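Local coordinates for protein endo-beta-1,4-glucanase (Ampullaria crossean, PDB 5XBU) that probably hydrolyses internal beta-1,4-glucosidic bonds of cellulose, as a snail endoglucanase of glycoside hydrolase family 45, at residues 54-59 against 104-109; 79-84 against 166-171; 85-90 against 157-162. One frame throughout, in Å; residues are numbered along the deposited sequence.

Contact 1 of 3, residues 54-59 against 104-109; sequences QKHVTA and VVFMVT
Val-57 with Met-107 and Thr-58 with Val-108 are parallel beta bridges joining two short strands in the buried middle of the double-psi beta-barrel fold of GH45 enzymes. Thr-58 N bonds to Met-107 O between them, with Met-107 N to His-56 O and Thr-109 N to Thr-58 O (3.0 Å, 167°) at either end. The segments diverge beyond this short pairing, their axes crossing at -56°. At the Val-104 end the His-56 imidazole lies with one face against Val-104 CG1, 3.7 Å from the ring centroid in a CH-pi contact. With CG of His-56 anti to its own carbonyl carbon (chi1 -67°), ND1 reaches a water at 2.8 Å, in the ring plane; the same water donates to Val-105 O, a bridge that would favour this turn of the imidazole. The Phe-106 ring meets His-56 obliquely, its CD2 3.6 Å from His-56 CB. At the other end Val-57 CG1 packs on Thr-109 CG2 (3.8 Å), while Thr-109 OG1 bonds to Asn-52. Strand 140-144 continues the sheet beyond 57-60, taking the hydroxyl of Thr-58 through Asp-142 O, and strand 81-86 flanks 104-108; helix 50-54 packs on Val-57 and Met-107.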
ATOM      1  N   GLN A  54       9.243   0.603  11.604  1.00 10.73           N
ATOM      2  CA  GLN A  54       9.013  -0.631  12.353  1.00 10.95           C
ATOM      3  C   GLN A  54       7.618  -1.221  12.181  1.00 10.85           C
ATOM      4  O   GLN A  54       7.456  -2.448  12.313  1.00 11.25           O
ATOM      5  CB  GLN A  54       9.205  -0.367  13.853  1.00 11.16           C
ATOM      6  CG  GLN A  54      10.605   0.006  14.248  1.00 11.41           C
ATOM      7  CD  GLN A  54      10.663   0.662  15.612  1.00 11.62           C
ATOM      8  OE1 GLN A  54       9.667   1.164  16.130  1.00 11.79           O
ATOM      9  NE2 GLN A  54      11.853   0.665  16.205  1.00 12.80           N
ATOM     10  N   LYS A  55       6.615  -0.377  11.999  1.00 10.31           N
ATOM     11  CA  LYS A  55       5.216  -0.786  12.063  1.00 10.42           C
ATOM     12  C   LYS A  55       4.693  -1.184  10.696  1.00 10.02           C
ATOM     13  O   LYS A  55       5.436  -1.193   9.718  1.00 10.56           O
ATOM     14  CB  LYS A  55       4.372   0.289  12.719  1.00 10.76           C
ATOM     15  CG  LYS A  55       4.675   0.449  14.197  1.00 12.10           C
ATOM     16  CD  LYS A  55       3.569   1.224  14.889  1.00 13.03           C
ATOM     17  CE  LYS A  55       3.805   1.350  16.343  1.00 13.15           C
ATOM     18  NZ  LYS A  55       2.625   1.959  16.994  1.00 13.58           N
ATOM     19  N   HIS A  56       3.412  -1.565  10.653  1.00 10.38           N
ATOM     20  CA  HIS A  56       2.740  -1.929   9.412  1.00 10.36           C
ATOM     21  C   HIS A  56       2.318  -0.634   8.718  1.00  9.55           C
ATOM     22  O   HIS A  56       1.223  -0.106   8.941  1.00  9.96           O
ATOM     23  CB  HIS A  56       1.532  -2.791   9.726  1.00 11.52           C
ATOM     24  CG  HIS A  56       1.874  -4.112  10.278  1.00 12.26           C
ATOM     25  ND1 HIS A  56       1.097  -4.735  11.228  1.00 13.37           N
ATOM     26  CD2 HIS A  56       2.894  -4.966  10.005  1.00 13.54           C
ATOM     27  CE1 HIS A  56       1.647  -5.904  11.548  1.00 13.66           C
ATOM     28  NE2 HIS A  56       2.734  -6.069  10.815  1.00 13.72           N
ATOM     29  N   VAL A  57       3.227  -0.140   7.887  1.00  9.43           N
ATOM     30  CA  VAL A  57       3.021   1.083   7.132  1.00  9.16           C
ATOM     31  C   VAL A  57       3.285   0.796   5.655  1.00  9.03           C
ATOM     32  O   VAL A  57       3.997  -0.151   5.282  1.00  9.54           O
ATOM     33  CB  VAL A  57       3.878   2.248   7.695  1.00  9.89           C
ATOM     34  CG1 VAL A  57       3.412   2.595   9.103  1.00 10.51           C
ATOM     35  CG2 VAL A  57       5.376   1.957   7.643  1.00 10.64           C
ATOM     36  N   THR A  58       2.674   1.617   4.810  1.00  8.78           N
ATOM     37  CA  THR A  58       2.679   1.389   3.386  1.00  8.68           C
ATOM     38  C   THR A  58       2.875   2.685   2.597  1.00  8.58           C
ATOM     39  O   THR A  58       2.505   3.783   3.028  1.00  8.86           O
ATOM     40  CB  THR A  58       1.385   0.650   2.956  1.00  8.83           C
ATOM     41  OG1 THR A  58       1.400   0.336   1.568  1.00  9.38           O
ATOM     42  CG2 THR A  58       0.093   1.414   3.236  1.00  9.09           C
ATOM     43  N   ALA A  59       3.413   2.488   1.395  1.00  8.56           N
ATOM     44  CA  ALA A  59       3.470   3.458   0.307  1.00  8.53           C
ATOM     45  C   ALA A  59       2.556   2.953  -0.803  1.00  8.19           C
ATOM     46  O   ALA A  59       2.962   2.089  -1.593  1.00  8.73           O
ATOM     47  CB  ALA A  59       4.906   3.593  -0.194  1.00  9.36           C
ATOM     48  N   VAL A 104      -4.078  -7.974   7.736  1.00 10.17           N
ATOM     49  CA  VAL A 104      -3.182  -7.035   8.401  1.00 10.15           C
ATOM     50  C   VAL A 104      -3.574  -5.625   7.976  1.00  9.52           C
ATOM     51  O   VAL A 104      -3.827  -5.370   6.799  1.00  9.67           O
ATOM     52  CB  VAL A 104      -1.699  -7.326   8.072  1.00 11.26           C
ATOM     53  CG1 VAL A 104      -0.793  -6.383   8.808  1.00 11.99           C
ATOM     54  CG2 VAL A 104      -1.310  -8.787   8.406  1.00 12.61           C
ATOM     55  N   VAL A 105      -3.615  -4.725   8.942  1.00  9.79           N
ATOM     56  CA  VAL A 105      -3.912  -3.311   8.727  1.00  9.86           C
ATOM     57  C   VAL A 105      -2.609  -2.534   8.600  1.00  9.76           C
ATOM     58  O   VAL A 105      -1.721  -2.635   9.456  1.00 10.98           O
ATOM     59  CB  VAL A 105      -4.796  -2.752   9.853  1.00 11.02           C
ATOM     60  CG1 VAL A 105      -5.016  -1.235   9.697  1.00 12.28           C
ATOM     61  CG2 VAL A 105      -6.137  -3.478   9.939  1.00 12.13           C
ATOM     62  N   PHE A 106      -2.514  -1.722   7.546  1.00  9.39           N
ATOM     63  CA  PHE A 106      -1.358  -0.878   7.290  1.00  9.56           C
ATOM     64  C   PHE A 106      -1.805   0.577   7.234  1.00  9.01           C
ATOM     65  O   PHE A 106      -2.871   0.891   6.692  1.00  9.97           O
ATOM     66  CB  PHE A 106      -0.693  -1.210   5.958  1.00  9.49           C
ATOM     67  CG  PHE A 106      -0.125  -2.607   5.898  1.00  9.48           C
ATOM     68  CD1 PHE A 106      -0.951  -3.676   5.609  1.00  9.95           C
ATOM     69  CD2 PHE A 106       1.219  -2.846   6.143  1.00  9.88           C
ATOM     70  CE1 PHE A 106      -0.448  -4.973   5.573  1.00 10.80           C
ATOM     71  CE2 PHE A 106       1.738  -4.136   6.114  1.00 10.77           C
ATOM     72  CZ  PHE A 106       0.884  -5.195   5.831  1.00 11.00           C
ATOM     73  N   MET A 107      -0.963   1.481   7.715  1.00  8.81           N
ATOM     74  CA  MET A 107      -1.217   2.914   7.599  1.00  8.46           C
ATOM     75  C   MET A 107      -0.412   3.520   6.462  1.00  8.15           C
ATOM     76  O   MET A 107       0.776   3.232   6.294  1.00  8.49           O
ATOM     77  CB  MET A 107      -0.896   3.618   8.922  1.00  8.84           C
ATOM     78  CG  MET A 107      -1.292   5.104   8.901  1.00  9.06           C
ATOM     79  SD  MET A 107      -1.307   5.843  10.541  1.00  9.80           S
ATOM     80  CE  MET A 107       0.462   5.903  10.891  1.00 10.61           C
ATOM     81  N   VAL A 108      -1.070   4.386   5.685  1.00  8.17           N
ATOM     82  CA  VAL A 108      -0.418   5.110   4.604  1.00  8.31           C
ATOM     83  C   VAL A 108       0.491   6.186   5.182  1.00  8.50           C
ATOM     84  O   VAL A 108       0.021   7.139   5.809  1.00  9.05           O
ATOM     85  CB  VAL A 108      -1.466   5.756   3.687  1.00  8.72           C
ATOM     86  CG1 VAL A 108      -0.790   6.574   2.626  1.00  8.98           C
ATOM     87  CG2 VAL A 108      -2.407   4.684   3.111  1.00  8.98           C
ATOM     88  N   THR A 109       1.798   6.046   4.938  1.00  8.44           N
ATOM     89  CA  THR A 109       2.773   7.035   5.397  1.00  8.74           C
ATOM     90  C   THR A 109       3.703   7.496   4.293  1.00  8.84           C
ATOM     91  O   THR A 109       4.544   8.368   4.543  1.00 10.14           O
ATOM     92  CB  THR A 109       3.599   6.525   6.577  1.00  9.53           C
ATOM     93  OG1 THR A 109       4.406   5.457   6.096  1.00 10.06           O
ATOM     94  CG2 THR A 109       2.746   6.095   7.733  1.00 10.04           C
TER
HETATM   95  O   HOH W   1      -0.975  -3.038  12.051  1.00 14.60           O

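Contact 2 of 3, residues 79-84 against 166-171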
ATOM      1  N   GLY A  79      -2.160   8.944   6.165  1.00  9.81           N
ATOM      2  CA  GLY A  79      -2.770   8.638   7.427  1.00 10.52           C
ATOM      3  C   GLY A  79      -3.992   7.761   7.367  1.00 11.28           C
ATOM      4  O   GLY A  79      -4.511   7.375   8.427  1.00 12.63           O
ATOM      5  N   LYS A  80      -4.458   7.390   6.177  1.00 10.57           N
ATOM      6  CA  LYS A  80      -5.521   6.387   6.084  1.00 10.39           C
ATOM      7  C   LYS A  80      -4.953   5.026   6.417  1.00  9.19           C
ATOM      8  O   LYS A  80      -3.769   4.776   6.244  1.00  9.85           O
ATOM      9  CB  LYS A  80      -6.101   6.314   4.656  1.00 12.61           C
ATOM     10  CG  LYS A  80      -6.822   7.556   4.183  1.00 15.80           C
ATOM     11  CD  LYS A  80      -8.140   7.696   4.924  1.00 19.00           C
ATOM     12  CE  LYS A  80      -9.039   8.735   4.267  1.00 21.31           C
ATOM     13  NZ  LYS A  80      -9.566   8.315   2.905  1.00 22.57           N
ATOM     14  N   CYS A  81      -5.817   4.138   6.882  1.00  9.10           N
ATOM     15  CA  CYS A  81      -5.449   2.749   7.089  1.00  9.33           C
ATOM     16  C   CYS A  81      -6.232   1.850   6.141  1.00  9.51           C
ATOM     17  O   CYS A  81      -7.395   2.107   5.799  1.00 10.37           O
ATOM     18  CB  CYS A  81      -5.690   2.318   8.537  1.00 10.10           C
ATOM     19  SG  CYS A  81      -4.432   3.025   9.645  1.00 10.59           S
ATOM     20  N   VAL A  82      -5.564   0.786   5.714  1.00  9.08           N
ATOM     21  CA  VAL A  82      -6.135  -0.203   4.821  1.00  9.15           C
ATOM     22  C   VAL A  82      -5.943  -1.588   5.442  1.00  9.23           C
ATOM     23  O   VAL A  82      -4.860  -1.910   5.943  1.00 10.32           O
ATOM     24  CB  VAL A  82      -5.542  -0.137   3.395  1.00  9.17           C
ATOM     25  CG1 VAL A  82      -5.947   1.174   2.715  1.00  9.55           C
ATOM     26  CG2 VAL A  82      -4.063  -0.356   3.345  1.00  9.77           C
ATOM     27  N   ARG A  83      -6.996  -2.395   5.408  0.51  9.16           N
ATOM     28  CA  ARG A  83      -6.898  -3.793   5.797  0.51  9.46           C
ATOM     29  C   ARG A  83      -6.660  -4.590   4.532  0.51  8.91           C
ATOM     30  O   ARG A  83      -7.413  -4.454   3.557  0.51  8.95           O
ATOM     31  CB  ARG A  83      -8.174  -4.275   6.478  0.51 10.62           C
ATOM     32  CG  ARG A  83      -8.104  -5.762   6.825  0.51 12.03           C
ATOM     33  CD  ARG A  83      -9.292  -6.273   7.596  0.51 13.72           C
ATOM     34  NE  ARG A  83      -9.390  -5.654   8.915  0.51 15.81           N
ATOM     35  CZ  ARG A  83     -10.381  -4.861   9.289  0.51 17.20           C
ATOM     36  NH1 ARG A  83     -11.365  -4.592   8.441  0.51 17.82           N
ATOM     37  NH2 ARG A  83     -10.395  -4.350  10.512  0.51 17.90           N
ATOM     38  N   LEU A  84      -5.598  -5.387   4.544  1.00  8.70           N
ATOM     39  CA  LEU A  84      -5.202  -6.217   3.425  1.00  8.65           C
ATOM     40  C   LEU A  84      -5.354  -7.682   3.819  1.00  9.14           C
ATOM     41  O   LEU A  84      -4.773  -8.118   4.821  1.00  9.49           O
ATOM     42  CB  LEU A  84      -3.776  -5.927   2.998  1.00  8.68           C
ATOM     43  CG  LEU A  84      -3.462  -4.449   2.717  1.00  8.82           C
ATOM     44  CD1 LEU A  84      -2.067  -4.317   2.157  1.00  9.35           C
ATOM     45  CD2 LEU A  84      -4.477  -3.850   1.745  1.00  9.15           C
ATOM     46  N   PRO A 166     -10.922   2.307   9.844  1.00 12.59           N
ATOM     47  CA  PRO A 166     -10.379   3.200  10.870  1.00 13.31           C
ATOM     48  C   PRO A 166      -9.033   2.686  11.362  1.00 13.04           C
ATOM     49  O   PRO A 166      -8.830   1.487  11.554  1.00 13.93           O
ATOM     50  CB  PRO A 166     -11.430   3.143  11.983  1.00 14.83           C
ATOM     51  CG  PRO A 166     -12.657   2.665  11.329  1.00 15.30           C
ATOM     52  CD  PRO A 166     -12.256   1.794  10.193  1.00 13.84           C
ATOM     53  N   CYS A 167      -8.095   3.593  11.593  1.00 12.37           N
ATOM     54  CA  CYS A 167      -6.794   3.158  12.085  1.00 12.08           C
ATOM     55  C   CYS A 167      -6.878   2.668  13.523  1.00 13.16           C
ATOM     56  O   CYS A 167      -7.587   3.249  14.345  1.00 14.18           O
ATOM     57  CB  CYS A 167      -5.751   4.274  12.025  1.00 11.96           C
ATOM     58  SG  CYS A 167      -5.263   4.743  10.352  1.00 11.65           S
ATOM     59  N   PRO A 168      -6.132   1.624  13.857  1.00 13.68           N
ATOM     60  CA  PRO A 168      -5.954   1.259  15.254  1.00 14.61           C
ATOM     61  C   PRO A 168      -5.414   2.456  16.032  1.00 14.34           C
ATOM     62  O   PRO A 168      -4.714   3.321  15.492  1.00 13.69           O
ATOM     63  CB  PRO A 168      -4.939   0.118  15.166  1.00 15.92           C
ATOM     64  CG  PRO A 168      -5.172  -0.490  13.753  1.00 16.28           C
ATOM     65  CD  PRO A 168      -5.369   0.747  12.952  1.00 15.24           C
ATOM     66  N   GLY A 169      -5.731   2.493  17.328  1.00 15.11           N
ATOM     67  CA  GLY A 169      -5.426   3.681  18.110  1.00 15.09           C
ATOM     68  C   GLY A 169      -3.947   4.020  18.155  1.00 14.03           C
ATOM     69  O   GLY A 169      -3.570   5.189  18.158  1.00 14.25           O
ATOM     70  N   ASP A 170      -3.084   3.007  18.199  1.00 13.58           N
ATOM     71  CA  ASP A 170      -1.658   3.305  18.257  1.00 13.10           C
ATOM     72  C   ASP A 170      -1.179   3.965  16.972  1.00 11.94           C
ATOM     73  O   ASP A 170      -0.362   4.892  17.013  1.00 11.86           O
ATOM     74  CB  ASP A 170      -0.846   2.046  18.537  1.00 13.54           C
ATOM     75  CG  ASP A 170      -0.934   1.032  17.417  1.00 13.82           C
ATOM     76  OD1 ASP A 170      -2.054   0.564  17.129  1.00 14.56           O
ATOM     77  OD2 ASP A 170       0.117   0.694  16.835  1.00 14.54           O
ATOM     78  N   LEU A 171      -1.683   3.507  15.822  1.00 11.51           N
ATOM     79  CA  LEU A 171      -1.294   4.092  14.542  1.00 11.13           C
ATOM     80  C   LEU A 171      -1.864   5.489  14.396  1.00 11.11           C
ATOM     81  O   LEU A 171      -1.194   6.386  13.876  1.00 10.99           O
ATOM     82  CB  LEU A 171      -1.726   3.175  13.393  1.00 11.01           C
ATOM     83  CG  LEU A 171      -0.852   1.935  13.223  1.00 11.56           C
ATOM     84  CD1 LEU A 171      -1.503   0.953  12.271  1.00 12.70           C
ATOM     85  CD2 LEU A 171       0.532   2.307  12.749  1.00 12.33           C
TER
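Cys-81 and Cys-167 are joined by a disulfide, SG to SG 2.0 Å. Nearly all the tight packing is gathered around these two sulfurs. Each SG lies anti to its own carbonyl carbon (chi1 -74° and -69°), which brings the sulfurs together across a CA separation of 5.2 Å, with a chi3 of 104°. Cys-167 SG also lies 3.3 Å from the carbonyl O of Gly-79. On the inner side Cys-81 SG is approached by the ring carbon CD of Pro-168 at 4.1 Å and, more distantly, by Leu-171 CD1 at 4.4 Å; Val-105 and Met-107 of the neighbouring strand press on Cys-81 as well. The outer side is looser. Pro-166 is exposed and comes no nearer to Cys-81 CB than 4.4 Å, at its backbone C, while the side chain of Lys-80 sets off away from the 166-171 segment and finds its polar partners in Asn-77 and Glu-164. Pro-168, next after Cys-167, takes the N-cap position. This is a disulfide staple between the start of an inner strand of the sheet and the segment leading into helix 169-175, one of six disulfides in this cysteine-rich double-psi beta-barrel enzyme.

Contact 3 of 3, residues 85-90 against 157-162; sequences TPTGGF and NPEVTW
An antiparallel strand pair of the double-psi beta-barrel runs on into an ST turn at Thr-87, beside Glu-159. Thr-85 and Thr-161 form the hydrogen-bonded pair: Thr-85 N gives to Thr-161 O at 3.0 Å, and Thr-161 N returns a bond to Thr-85 O. Their side chains run alongside each other in the same direction, with Thr-161 OG1 3.6 Å from Thr-85 CB. One residue on, Pro-86 is matched with Val-160 as a non-hydrogen-bonded pair whose side chains diverge, Pro-86 CA lying 4.0 Å from Val-160 CG1. Thr-87 then bonds through N to Glu-159 O. Its OG1, set between backbone N and carbonyl carbon (chi1 61°), works in two directions, donating to Glu-159 OE2 and accepting from Gly-89 N at 2.9 Å. An alanine at Thr-87 would remove both bonds, and the turn through Gly-89 is likely to be less firmly held, with the Glu-159 carboxylate losing one of its donors. That buried carboxylate also receives Leu-8 N at OE2 and bonds through OE1 to Cys-9 N and Tyr-137, so neutral donors probably stabilise its charge. Glycine suits position 89, since a CB there would run into OE2. A water takes the N-H of Gly-88 and donates to both Gly-89 O and Glu-159 O. Glu-159 N bonds to Gly-89 O at 3.0 Å, lying 52° out of the carbonyl plane. The hydroxyl of Thr-87 approaches Glu-159 OE2 at 2.7 Å, on the anti lone pair, away from OE1.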
ATOM      1  N   THR A  85      -6.152  -8.428   3.061  1.00  9.18           N
ATOM      2  CA  THR A  85      -6.424  -9.831   3.348  1.00  9.68           C
ATOM      3  C   THR A  85      -5.919 -10.686   2.204  1.00  9.57           C
ATOM      4  O   THR A  85      -6.435 -10.566   1.084  1.00  9.45           O
ATOM      5  CB  THR A  85      -7.914 -10.078   3.545  1.00 10.76           C
ATOM      6  OG1 THR A  85      -8.441  -9.216   4.546  1.00 11.01           O
ATOM      7  CG2 THR A  85      -8.183 -11.513   3.967  1.00 12.11           C
ATOM      8  N   PRO A  86      -4.927 -11.549   2.419  1.00  9.74           N
ATOM      9  CA  PRO A  86      -4.469 -12.405   1.321  1.00 10.06           C
ATOM     10  C   PRO A  86      -5.597 -13.265   0.768  1.00  9.75           C
ATOM     11  O   PRO A  86      -6.417 -13.802   1.517  1.00 10.53           O
ATOM     12  CB  PRO A  86      -3.386 -13.286   1.961  1.00 10.75           C
ATOM     13  CG  PRO A  86      -2.887 -12.421   3.120  1.00 10.97           C
ATOM     14  CD  PRO A  86      -4.126 -11.757   3.648  1.00 10.37           C
ATOM     15  N   THR A  87      -5.573 -13.458  -0.556  1.00 10.02           N
ATOM     16  CA  THR A  87      -6.481 -14.394  -1.219  1.00 10.47           C
ATOM     17  C   THR A  87      -5.871 -15.791  -1.359  1.00 10.90           C
ATOM     18  O   THR A  87      -6.598 -16.739  -1.666  1.00 11.94           O
ATOM     19  CB  THR A  87      -6.782 -13.884  -2.632  1.00 10.43           C
ATOM     20  OG1 THR A  87      -5.524 -13.833  -3.312  1.00 10.52           O
ATOM     21  CG2 THR A  87      -7.485 -12.541  -2.616  1.00 10.88           C
ATOM     22  N   GLY A  88      -4.562 -15.917  -1.214  1.00 10.92           N
ATOM     23  CA  GLY A  88      -3.822 -17.086  -1.649  1.00 11.88           C
ATOM     24  C   GLY A  88      -3.147 -16.927  -2.988  1.00 12.16           C
ATOM     25  O   GLY A  88      -2.358 -17.783  -3.389  1.00 14.34           O
ATOM     26  N   GLY A  89      -3.484 -15.867  -3.706  1.00 11.19           N
ATOM     27  CA  GLY A  89      -2.913 -15.612  -5.003  1.00 11.54           C
ATOM     28  C   GLY A  89      -1.633 -14.807  -4.949  1.00 10.85           C
ATOM     29  O   GLY A  89      -1.219 -14.300  -3.903  1.00 10.74           O
ATOM     30  N   PHE A  90      -1.035 -14.665  -6.126  1.00 11.13           N
ATOM     31  CA  PHE A  90       0.195 -13.922  -6.365  1.00 11.29           C
ATOM     32  C   PHE A  90       0.389 -13.862  -7.874  1.00 11.89           C
ATOM     33  O   PHE A  90      -0.231 -14.623  -8.625  1.00 12.74           O
ATOM     34  CB  PHE A  90       1.401 -14.555  -5.656  1.00 11.67           C
ATOM     35  CG  PHE A  90       1.642 -15.975  -6.075  1.00 12.42           C
ATOM     36  CD1 PHE A  90       0.952 -17.001  -5.461  1.00 12.88           C
ATOM     37  CD2 PHE A  90       2.521 -16.258  -7.101  1.00 13.49           C
ATOM     38  CE1 PHE A  90       1.171 -18.319  -5.845  1.00 13.99           C
ATOM     39  CE2 PHE A  90       2.733 -17.581  -7.503  1.00 14.47           C
ATOM     40  CZ  PHE A  90       2.065 -18.593  -6.862  1.00 14.91           C
ATOM     41  N   ASN A 157       4.940 -10.810  -1.781  1.00 11.24           N
ATOM     42  CA  ASN A 157       4.105 -10.102  -2.737  1.00 11.20           C
ATOM     43  C   ASN A 157       2.712 -10.721  -2.909  1.00 10.38           C
ATOM     44  O   ASN A 157       2.257 -10.915  -4.038  1.00 10.96           O
ATOM     45  CB  ASN A 157       4.789  -9.982  -4.091  1.00 11.88           C
ATOM     46  CG  ASN A 157       6.134  -9.338  -4.053  1.00 12.98           C
ATOM     47  OD1 ASN A 157       6.525  -8.722  -3.070  1.00 12.51           O
ATOM     48  ND2 ASN A 157       6.861  -9.452  -5.172  1.00 14.56           N
ATOM     49  N   PRO A 158       2.003 -11.013  -1.824  1.00  9.95           N
ATOM     50  CA  PRO A 158       0.702 -11.663  -2.003  1.00  9.86           C
ATOM     51  C   PRO A 158      -0.303 -10.747  -2.677  1.00  9.48           C
ATOM     52  O   PRO A 158      -0.320  -9.524  -2.476  1.00  9.79           O
ATOM     53  CB  PRO A 158       0.254 -11.962  -0.572  1.00 10.62           C
ATOM     54  CG  PRO A 158       0.957 -10.904   0.253  1.00 10.40           C
ATOM     55  CD  PRO A 158       2.288 -10.778  -0.403  1.00 10.40           C
ATOM     56  N   GLU A 159      -1.205 -11.378  -3.416  1.00  9.55           N
ATOM     57  CA  GLU A 159      -2.465 -10.771  -3.831  1.00  9.48           C
ATOM     58  C   GLU A 159      -3.379 -10.642  -2.620  1.00  9.04           C
ATOM     59  O   GLU A 159      -3.472 -11.566  -1.799  1.00  9.58           O
ATOM     60  CB  GLU A 159      -3.115 -11.703  -4.870  1.00  9.76           C
ATOM     61  CG  GLU A 159      -4.411 -11.202  -5.471  1.00  9.86           C
ATOM     62  CD  GLU A 159      -4.987 -12.243  -6.435  1.00 10.00           C
ATOM     63  OE1 GLU A 159      -5.121 -11.948  -7.648  1.00 10.00           O
ATOM     64  OE2 GLU A 159      -5.310 -13.356  -5.961  1.00 10.40           O
ATOM     65  N   VAL A 160      -4.057  -9.498  -2.493  1.00  8.75           N
ATOM     66  CA  VAL A 160      -4.917  -9.262  -1.344  1.00  8.91           C
ATOM     67  C   VAL A 160      -6.220  -8.633  -1.817  1.00  8.69           C
ATOM     68  O   VAL A 160      -6.283  -8.023  -2.886  1.00  9.24           O
ATOM     69  CB  VAL A 160      -4.246  -8.333  -0.300  1.00  9.24           C
ATOM     70  CG1 VAL A 160      -2.914  -8.934   0.180  1.00  9.77           C
ATOM     71  CG2 VAL A 160      -3.988  -6.938  -0.896  1.00  9.50           C
ATOM     72  N   THR A 161      -7.254  -8.746  -0.991  1.00  8.75           N
ATOM     73  CA  THR A 161      -8.358  -7.808  -1.057  1.00  8.99           C
ATOM     74  C   THR A 161      -8.060  -6.637  -0.122  1.00  9.26           C
ATOM     75  O   THR A 161      -7.336  -6.792   0.867  1.00 10.19           O
ATOM     76  CB  THR A 161      -9.710  -8.440  -0.730  1.00 10.35           C
ATOM     77  OG1 THR A 161      -9.705  -8.996   0.586  1.00 11.36           O
ATOM     78  CG2 THR A 161     -10.079  -9.509  -1.767  1.00 11.60           C
ATOM     79  N   TRP A 162      -8.586  -5.452  -0.463  1.00  9.28           N
ATOM     80  CA  TRP A 162      -8.237  -4.258   0.290  1.00  9.27           C
ATOM     81  C   TRP A 162      -9.483  -3.454   0.626  1.00  9.27           C
ATOM     82  O   TRP A 162     -10.446  -3.388  -0.152  1.00  9.68           O
ATOM     83  CB  TRP A 162      -7.210  -3.385  -0.473  1.00  8.87           C
ATOM     84  CG  TRP A 162      -7.797  -2.471  -1.527  1.00  8.65           C
ATOM     85  CD1 TRP A 162      -8.174  -2.747  -2.818  1.00  8.99           C
ATOM     86  CD2 TRP A 162      -8.068  -1.072  -1.341  1.00  8.64           C
ATOM     87  NE1 TRP A 162      -8.674  -1.629  -3.417  1.00  8.95           N
ATOM     88  CE2 TRP A 162      -8.625  -0.591  -2.531  1.00  8.84           C
ATOM     89  CE3 TRP A 162      -7.894  -0.185  -0.271  1.00  9.14           C
ATOM     90  CZ2 TRP A 162      -8.984   0.734  -2.695  1.00  9.77           C
ATOM     91  CZ3 TRP A 162      -8.234   1.116  -0.430  1.00 10.24           C
ATOM     92  CH2 TRP A 162      -8.789   1.568  -1.640  1.00 10.46           C
TER
HETATM   93  O   HOH W   2      -9.269  -6.736   3.686  1.00 16.10           O
HETATM   94  O   HOH W   3      -2.333 -14.065  -1.300  1.00 11.00           O

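From the N terminus, residues 54-59 come first and wait for 104-109, so contact 1 closes a loop of 44 intervening residues. Within that loop the chain runs through 79-84 and directly into 85-90, which find their partners only later: 157-162 closes contact 3, and 166-171 closes contact 2. Contact 3 is therefore nested inside contact 2, and both cross contact 1. Strand 81-86 is shared by contacts 2 and 3 and neighbours strand 104-108 of contact 1 on one side and strand 160-165 on the other. Contacts 1 and 2 touch through a Lys-55 to Asp-170 salt bridge, contacts 2 and 3 where Leu-84 packs on Trp-162.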